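Local coordinates for rhamnose ABC transporter, periplasmic rhamnose-binding protein (Kribbella flavida, PDB 4KVF) that probably binds a carbohydrate, likely rhamnose, outside the membrane for uptake by an ABC transporter, at residues A34-G39 with A288-A293; G164-L169 with E183-E188; L199-Y204 with Q217-S222. One frame throughout, in Å; residues are numbered along the deposited sequence.

Contact 1 (A34-G39 with A288-A293); sequences APLKEG and AAYAGA
The run leading into strand 41-45 is joined to helix 281-296 chiefly through L36, which reaches Y290 and A293 on successive turns of that helix. The two methyls of L36 divide the work. CD2 approaches the tyrosine ring obliquely at its CD1-CE1 bond, 4.0 Å from Y290 CD1 and little farther from CE1, and the two side chains cross at about a right angle. L36 CG lies 4.0 Å from A293 CB, while L36 CD1 lies nearest A293 O, at 3.6 Å, and also borders the alanine methyl. The first torsion of L36 (chi1 -127°) is close to eclipsed, and in this setting the two methyls reach Y290 and A293. Helix 281-296 follows the second domain of this two-domain periplasmic-binding-protein fold and packs back on the first, against helix 52-67 and strand 138-141; the contact thus brings residues near the start of the modelled chain to a helix from far along it. Y290 OH is hydrogen-bonded to E67. Polar bonds flank the leucine: S297 OG bonds both A293 O and the backbone N of K37. K37 NZ bonds K296 O at the C-terminal end of helix 281-296, where the helix's partial negative charge would probably favour the ammonium.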
loop_
_atom_site.group_PDB
_atom_site.type_symbol
_atom_site.label_atom_id
_atom_site.label_comp_id
_atom_site.label_asym_id
_atom_site.label_seq_id
_atom_site.Cartn_x
_atom_site.Cartn_y
_atom_site.Cartn_z
ATOM N N ALA A 34 20.438 19.929 9.663
ATOM C CA ALA A 34 20.760 20.388 8.319
ATOM C C ALA A 34 19.480 20.846 7.634
ATOM O O ALA A 34 18.453 20.164 7.706
ATOM C CB ALA A 34 21.420 19.277 7.515
ATOM N N PRO A 35 19.532 22.001 6.953
ATOM C CA PRO A 35 18.334 22.479 6.253
ATOM C C PRO A 35 18.022 21.680 4.992
ATOM O O PRO A 35 18.942 21.291 4.267
ATOM C CB PRO A 35 18.691 23.926 5.893
ATOM C CG PRO A 35 20.189 23.939 5.829
ATOM C CD PRO A 35 20.654 22.952 6.864
ATOM N N LEU A 36 16.739 21.430 4.734
ATOM C CA LEU A 36 16.334 20.806 3.485
ATOM C C LEU A 36 16.727 21.748 2.353
ATOM O O LEU A 36 16.419 22.942 2.395
ATOM C CB LEU A 36 14.822 20.540 3.475
ATOM C CG LEU A 36 14.289 19.137 3.155
ATOM C CD1 LEU A 36 15.115 18.048 3.808
ATOM C CD2 LEU A 36 12.846 19.024 3.626
ATOM N N LYS A 37 17.443 21.215 1.367
ATOM C CA LYS A 37 17.898 21.994 0.214
ATOM C C LYS A 37 16.745 22.327 -0.730
ATOM O O LYS A 37 15.862 21.496 -0.957
ATOM C CB LYS A 37 18.956 21.217 -0.578
ATOM C CG LYS A 37 20.273 20.960 0.139
ATOM C CD LYS A 37 21.147 20.034 -0.715
ATOM C CE LYS A 37 22.405 19.556 0.006
ATOM N NZ LYS A 37 23.176 18.578 -0.824
ATOM N N GLU A 38 16.770 23.535 -1.292
ATOM C CA GLU A 38 15.829 23.912 -2.343
ATOM C C GLU A 38 16.365 23.489 -3.709
ATOM O O GLU A 38 17.559 23.230 -3.863
ATOM C CB GLU A 38 15.583 25.425 -2.334
ATOM C CG GLU A 38 14.876 25.926 -1.097
ATOM C CD GLU A 38 14.751 27.439 -1.060
ATOM O OE1 GLU A 38 15.499 28.128 -1.788
ATOM O OE2 GLU A 38 13.904 27.941 -0.291
ATOM N N GLY A 39 15.479 23.422 -4.697
ATOM C CA GLY A 39 15.886 23.162 -6.067
ATOM C C GLY A 39 16.288 21.728 -6.372
ATOM O O GLY A 39 16.901 21.460 -7.413
ATOM N N ALA A 288 7.716 9.910 0.140
ATOM C CA ALA A 288 8.933 9.576 -0.599
ATOM C C ALA A 288 9.757 10.824 -0.945
ATOM O O ALA A 288 10.985 10.809 -0.838
ATOM C CB ALA A 288 8.600 8.781 -1.864
ATOM N N ALA A 289 9.084 11.906 -1.337
ATOM C CA ALA A 289 9.785 13.149 -1.657
ATOM C C ALA A 289 10.519 13.718 -0.440
ATOM O O ALA A 289 11.674 14.140 -0.530
ATOM C CB ALA A 289 8.824 14.176 -2.226
ATOM N N TYR A 290 9.865 13.727 0.715
ATOM C CA TYR A 290 10.522 14.247 1.910
ATOM C C TYR A 290 11.683 13.368 2.365
ATOM O O TYR A 290 12.703 13.872 2.818
ATOM C CB TYR A 290 9.512 14.485 3.052
ATOM C CG TYR A 290 8.827 15.832 2.950
ATOM C CD1 TYR A 290 9.415 16.974 3.486
ATOM C CD2 TYR A 290 7.599 15.968 2.311
ATOM C CE1 TYR A 290 8.799 18.216 3.384
ATOM C CE2 TYR A 290 6.982 17.212 2.201
ATOM C CZ TYR A 290 7.585 18.329 2.744
ATOM O OH TYR A 290 6.971 19.560 2.635
ATOM N N ALA A 291 11.527 12.052 2.250
ATOM C CA ALA A 291 12.593 11.140 2.637
ATOM C C ALA A 291 13.809 11.349 1.729
ATOM O O ALA A 291 14.955 11.432 2.191
ATOM C CB ALA A 291 12.103 9.694 2.527
ATOM N N GLY A 292 13.536 11.445 0.436
ATOM C CA GLY A 292 14.583 11.646 -0.554
ATOM C C GLY A 292 15.299 12.965 -0.311
ATOM O O GLY A 292 16.527 13.050 -0.366
ATOM N N ALA A 293 14.525 14.005 -0.040
ATOM C CA ALA A 293 15.097 15.321 0.224
ATOM C C ALA A 293 15.926 15.318 1.493
ATOM O O ALA A 293 16.980 15.958 1.543
ATOM C CB ALA A 293 14.005 16.376 0.309
#

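Contact 2 (G164-L169 with E183-E188); sequences GEIAVL and EVMKTE
I166 is the first residue of strand 164-170 to meet helix 176-189: its CD1 comes within 4.3 Å of M185 CE, a loose methyl-to-methyl touch. Next along the strand, A167 turns to the opposite face of the sheet, where it packs on L219. V168 comes back to the helix side and makes the closer contact. Its CG2, anti to the carbonyl carbon, is 3.9 Å from M185 CE and equally near M185 SE, the selenium of a selenomethionine, so one methyl rests against the last two atoms of the chain. The M185 chain runs out extended from the helix (chi2 -175°) and then bends at its final torsion (chi3 67°), so that CE turns off the line of the chain. That reach spans backbones that are well separated, with V168 CA 9.9 Å from M185 CA. The pair belongs to the beta-alpha-beta unit of strand 164-170, helix 176-189 and strand 197-204 in the second domain; L199, V228, V230 and V153 of helix 145-159 add further apolar side chains around it. Away from the strand, T187 OG1 gives a hydrogen bond of 2.7 Å to V184 O, in the carbonyl plane on a lone pair, and E188 N bonds the same oxygen. Buried and wholly apolar between the segments, the contact implies that helix and strand are held here by burial of apolar surface and close packing, with no directional bond between the two segments.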
loop_
_atom_site.group_PDB
_atom_site.type_symbol
_atom_site.label_atom_id
_atom_site.label_comp_id
_atom_site.label_asym_id
_atom_site.label_seq_id
_atom_site.Cartn_x
_atom_site.Cartn_y
_atom_site.Cartn_z
ATOM N N GLY A 164 -17.539 -15.255 16.697
ATOM C CA GLY A 164 -18.258 -15.920 15.625
ATOM C C GLY A 164 -17.349 -16.310 14.478
ATOM O O GLY A 164 -16.130 -16.104 14.526
ATOM N N GLU A 165 -17.940 -16.871 13.430
ATOM C CA GLU A 165 -17.151 -17.353 12.303
ATOM C C GLU A 165 -16.805 -16.254 11.305
ATOM O O GLU A 165 -17.618 -15.374 11.011
ATOM C CB GLU A 165 -17.879 -18.491 11.590
ATOM C CG GLU A 165 -18.242 -19.639 12.511
ATOM C CD GLU A 165 -19.044 -20.716 11.813
ATOM O OE1 GLU A 165 -19.476 -20.491 10.663
ATOM O OE2 GLU A 165 -19.248 -21.789 12.421
ATOM N N ILE A 166 -15.581 -16.313 10.796
ATOM C CA ILE A 166 -15.163 -15.450 9.707
ATOM C C ILE A 166 -14.507 -16.304 8.626
ATOM O O ILE A 166 -14.028 -17.408 8.906
ATOM C CB ILE A 166 -14.200 -14.329 10.192
ATOM C CG1 ILE A 166 -12.876 -14.909 10.671
ATOM C CG2 ILE A 166 -14.848 -13.502 11.310
ATOM C CD1 ILE A 166 -11.787 -13.838 10.867
ATOM N N ALA A 167 -14.498 -15.808 7.390
ATOM C CA ALA A 167 -13.868 -16.523 6.284
ATOM C C ALA A 167 -13.100 -15.508 5.477
ATOM O O ALA A 167 -13.436 -14.334 5.487
ATOM C CB ALA A 167 -14.902 -17.204 5.423
ATOM N N VAL A 168 -12.052 -15.949 4.797
ATOM C CA VAL A 168 -11.283 -15.053 3.950
ATOM C C VAL A 168 -11.580 -15.377 2.491
ATOM O O VAL A 168 -11.666 -16.546 2.118
ATOM C CB VAL A 168 -9.765 -15.193 4.235
ATOM C CG1 VAL A 168 -8.913 -14.524 3.130
ATOM C CG2 VAL A 168 -9.441 -14.627 5.618
ATOM N N LEU A 169 -11.788 -14.336 1.686
ATOM C CA LEU A 169 -11.835 -14.464 0.238
ATOM C C LEU A 169 -10.562 -13.825 -0.314
ATOM O O LEU A 169 -10.398 -12.603 -0.302
ATOM C CB LEU A 169 -13.101 -13.798 -0.327
ATOM C CG LEU A 169 -13.247 -13.710 -1.851
ATOM C CD1 LEU A 169 -13.196 -15.093 -2.482
ATOM C CD2 LEU A 169 -14.556 -13.014 -2.233
ATOM N N GLU A 183 -1.231 -14.998 6.873
ATOM C CA GLU A 183 -0.404 -15.556 7.938
ATOM C C GLU A 183 -0.426 -14.643 9.163
ATOM O O GLU A 183 -0.526 -15.116 10.290
ATOM C CB GLU A 183 1.032 -15.820 7.467
ATOM C CG GLU A 183 1.920 -16.431 8.553
ATOM C CD GLU A 183 1.493 -17.840 8.965
ATOM O OE1 GLU A 183 0.944 -18.583 8.119
ATOM O OE2 GLU A 183 1.712 -18.205 10.143
ATOM N N VAL A 184 -0.363 -13.333 8.946
ATOM C CA VAL A 184 -0.464 -12.411 10.073
ATOM C C VAL A 184 -1.838 -12.527 10.745
ATOM O O VAL A 184 -1.930 -12.575 11.976
ATOM C CB VAL A 184 -0.182 -10.954 9.657
ATOM C CG1 VAL A 184 -0.428 -10.016 10.842
ATOM C CG2 VAL A 184 1.262 -10.837 9.168
HETATM N N MSE A 185 -2.897 -12.609 9.942
HETATM C CA MSE A 185 -4.242 -12.818 10.489
HETATM C C MSE A 185 -4.302 -14.036 11.408
HETATM O O MSE A 185 -4.890 -13.991 12.493
HETATM C CB MSE A 185 -5.262 -12.987 9.370
HETATM C CG MSE A 185 -5.547 -11.732 8.583
HETATM SE SE MSE A 185 -6.994 -12.059 7.305
HETATM C CE MSE A 185 -8.434 -12.311 8.581
ATOM N N LYS A 186 -3.699 -15.139 10.967
ATOM C CA LYS A 186 -3.664 -16.350 11.783
ATOM C C LYS A 186 -2.906 -16.138 13.096
ATOM O O LYS A 186 -3.327 -16.614 14.149
ATOM C CB LYS A 186 -3.038 -17.513 11.003
ATOM C CG LYS A 186 -3.884 -18.021 9.851
ATOM C CD LYS A 186 -3.142 -19.117 9.084
ATOM C CE LYS A 186 -3.953 -19.639 7.914
ATOM N NZ LYS A 186 -3.165 -20.630 7.128
ATOM N N THR A 187 -1.788 -15.421 13.031
ATOM C CA THR A 187 -1.010 -15.185 14.245
ATOM C C THR A 187 -1.831 -14.340 15.206
ATOM O O THR A 187 -1.841 -14.595 16.415
ATOM C CB THR A 187 0.350 -14.532 13.956
ATOM O OG1 THR A 187 0.150 -13.176 13.539
ATOM C CG2 THR A 187 1.076 -15.309 12.856
ATOM N N GLU A 188 -2.542 -13.356 14.651
ATOM C CA GLU A 188 -3.439 -12.516 15.446
ATOM C C GLU A 188 -4.593 -13.300 16.064
ATOM O O GLU A 188 -4.900 -13.143 17.248
ATOM C CB GLU A 188 -3.988 -11.366 14.605
ATOM C CG GLU A 188 -2.999 -10.245 14.355
ATOM C CD GLU A 188 -2.656 -9.487 15.626
ATOM O OE1 GLU A 188 -3.568 -8.874 16.221
ATOM O OE2 GLU A 188 -1.479 -9.514 16.030
#

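Contact 3 (L199-Y204 with Q217-S222); sequences LVKIAY and QGLLQS
Apolar packing joins L219 of helix 209-222 to K201 and A203 of strand 197-204, the two strand residues that face this helix. L219 CD2 does most of the touching: it lies 4.0 Å from A203 CB and 3.7 Å from K201 CG. L219 CG and CD1 also border the alanine methyl, at 4.1 and 4.2 Å from A203 CB. K201 lends only the root of its chain; CG stands anti to the backbone N (chi1 -178°), beside the leucine, and a bend at chi2 (66°) leads the ammonium away. L219 also packs on A167 of strand 164-170, which lies between strands 197-204 and 226-231; these two and helix 209-222 form a beta-alpha-beta unit, and the contact packs the helix on its first strand. With an alanine in place of L219, K201 CG and the methyl of A203 would probably lose their apolar cover. At the helix end S222 OG (2.6 Å from G218 O) and S222 N both reach G218 O, from opposite faces of its carbonyl plane; between the two segments there is only apolar contact. It grades from buried methyl packing at A203 to aliphatic cover at K201, whose ammonium probably stays in solvent.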
loop_
_atom_site.group_PDB
_atom_site.type_symbol
_atom_site.label_atom_id
_atom_site.label_comp_id
_atom_site.label_asym_id
_atom_site.label_seq_id
_atom_site.Cartn_x
_atom_site.Cartn_y
_atom_site.Cartn_z
ATOM N N LEU A 199 -11.607 -18.718 12.203
ATOM C CA LEU A 199 -11.425 -18.704 10.756
ATOM C C LEU A 199 -11.857 -20.060 10.201
ATOM O O LEU A 199 -11.193 -21.067 10.441
ATOM C CB LEU A 199 -9.956 -18.438 10.435
ATOM C CG LEU A 199 -9.563 -18.478 8.958
ATOM C CD1 LEU A 199 -10.331 -17.420 8.162
ATOM C CD2 LEU A 199 -8.049 -18.289 8.805
ATOM N N VAL A 200 -12.976 -20.101 9.476
ATOM C CA VAL A 200 -13.546 -21.386 9.057
ATOM C C VAL A 200 -13.120 -21.834 7.663
ATOM O O VAL A 200 -13.193 -23.023 7.340
ATOM C CB VAL A 200 -15.094 -21.388 9.102
ATOM C CG1 VAL A 200 -15.584 -21.210 10.529
ATOM C CG2 VAL A 200 -15.663 -20.303 8.185
ATOM N N LYS A 201 -12.686 -20.891 6.837
ATOM C CA LYS A 201 -12.386 -21.201 5.453
ATOM C C LYS A 201 -11.611 -20.072 4.798
ATOM O O LYS A 201 -11.830 -18.892 5.081
ATOM C CB LYS A 201 -13.694 -21.455 4.687
ATOM C CG LYS A 201 -13.533 -21.849 3.217
ATOM C CD LYS A 201 -12.868 -23.205 3.062
ATOM C CE LYS A 201 -12.768 -23.588 1.591
ATOM N NZ LYS A 201 -12.113 -24.916 1.398
ATOM N N ILE A 202 -10.675 -20.448 3.938
ATOM C CA ILE A 202 -10.076 -19.502 3.013
ATOM C C ILE A 202 -10.464 -19.918 1.602
ATOM O O ILE A 202 -10.191 -21.049 1.187
ATOM C CB ILE A 202 -8.541 -19.482 3.145
ATOM C CG1 ILE A 202 -8.140 -19.101 4.578
ATOM C CG2 ILE A 202 -7.931 -18.536 2.102
ATOM C CD1 ILE A 202 -6.663 -19.253 4.855
ATOM N N ALA A 203 -11.128 -19.020 0.881
ATOM C CA ALA A 203 -11.507 -19.260 -0.507
ATOM C C ALA A 203 -10.673 -18.361 -1.414
ATOM O O ALA A 203 -10.195 -17.306 -0.989
ATOM C CB ALA A 203 -13.003 -18.988 -0.713
ATOM N N TYR A 204 -10.501 -18.780 -2.661
ATOM C CA TYR A 204 -9.674 -18.033 -3.600
ATOM C C TYR A 204 -10.472 -17.515 -4.789
ATOM O O TYR A 204 -11.064 -18.291 -5.534
ATOM C CB TYR A 204 -8.516 -18.912 -4.074
ATOM C CG TYR A 204 -7.643 -19.366 -2.932
ATOM C CD1 TYR A 204 -6.636 -18.546 -2.440
ATOM C CD2 TYR A 204 -7.845 -20.599 -2.324
ATOM C CE1 TYR A 204 -5.840 -18.946 -1.379
ATOM C CE2 TYR A 204 -7.053 -21.011 -1.262
ATOM C CZ TYR A 204 -6.052 -20.178 -0.797
ATOM O OH TYR A 204 -5.258 -20.581 0.256
ATOM N N GLN A 217 -20.463 -16.093 -2.870
ATOM C CA GLN A 217 -21.730 -16.805 -2.840
ATOM C C GLN A 217 -21.531 -18.173 -2.197
ATOM O O GLN A 217 -22.323 -18.604 -1.355
ATOM C CB GLN A 217 -22.220 -16.966 -4.278
ATOM C CG GLN A 217 -23.662 -17.347 -4.462
ATOM C CD GLN A 217 -24.063 -17.243 -5.924
ATOM O OE1 GLN A 217 -23.241 -17.478 -6.815
ATOM N NE2 GLN A 217 -25.313 -16.863 -6.179
ATOM N N GLY A 218 -20.458 -18.849 -2.590
ATOM C CA GLY A 218 -20.168 -20.175 -2.080
ATOM C C GLY A 218 -19.912 -20.189 -0.585
ATOM O O GLY A 218 -20.335 -21.109 0.115
ATOM N N LEU A 219 -19.216 -19.171 -0.089
ATOM C CA LEU A 219 -18.918 -19.095 1.342
ATOM C C LEU A 219 -20.199 -18.968 2.149
ATOM O O LEU A 219 -20.393 -19.651 3.161
ATOM C CB LEU A 219 -17.984 -17.915 1.654
ATOM C CG LEU A 219 -16.509 -18.073 1.269
ATOM C CD1 LEU A 219 -15.755 -16.754 1.446
ATOM C CD2 LEU A 219 -15.863 -19.177 2.098
ATOM N N LEU A 220 -21.090 -18.105 1.683
ATOM C CA LEU A 220 -22.318 -17.834 2.417
ATOM C C LEU A 220 -23.288 -19.007 2.429
ATOM O O LEU A 220 -24.049 -19.188 3.386
ATOM C CB LEU A 220 -22.989 -16.580 1.865
ATOM C CG LEU A 220 -22.199 -15.341 2.285
ATOM C CD1 LEU A 220 -22.667 -14.099 1.546
ATOM C CD2 LEU A 220 -22.356 -15.160 3.781
ATOM N N GLN A 221 -23.269 -19.801 1.364
ATOM C CA GLN A 221 -24.125 -20.981 1.293
ATOM C C GLN A 221 -23.557 -22.110 2.149
ATOM O O GLN A 221 -24.304 -22.866 2.768
ATOM C CB GLN A 221 -24.309 -21.443 -0.159
ATOM C CG GLN A 221 -25.180 -20.517 -0.998
ATOM C CD GLN A 221 -25.320 -20.980 -2.441
ATOM O OE1 GLN A 221 -24.952 -22.106 -2.783
ATOM N NE2 GLN A 221 -25.850 -20.107 -3.297
ATOM N N SER A 222 -22.232 -22.201 2.196
ATOM C CA SER A 222 -21.567 -23.279 2.916
ATOM C C SER A 222 -21.510 -23.045 4.427
ATOM O O SER A 222 -21.545 -23.995 5.201
ATOM C CB SER A 222 -20.163 -23.488 2.359
ATOM O OG SER A 222 -20.217 -23.596 0.950
#

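Overall arrangement
Contacts 2 and 3 share the four-stranded parallel sheet of the second domain and lie on its two faces: helix 176-189 covers one, helix 209-222 the other. Their strands are neighbours, bonded through V168 O with A203 N and I166 O with V200 N, and their centres are 12 Å apart. Contact 2 is fully buried and purely apolar; contact 3, at the outermost strand, takes in the exposed K201. Contact 1 belongs to the other domain, its centre 41 Å from that of contact 2, and sets a partly exposed leucine from an irregular run on buried residues of a helix, with polar bonds beside it. In sequence it encloses both others.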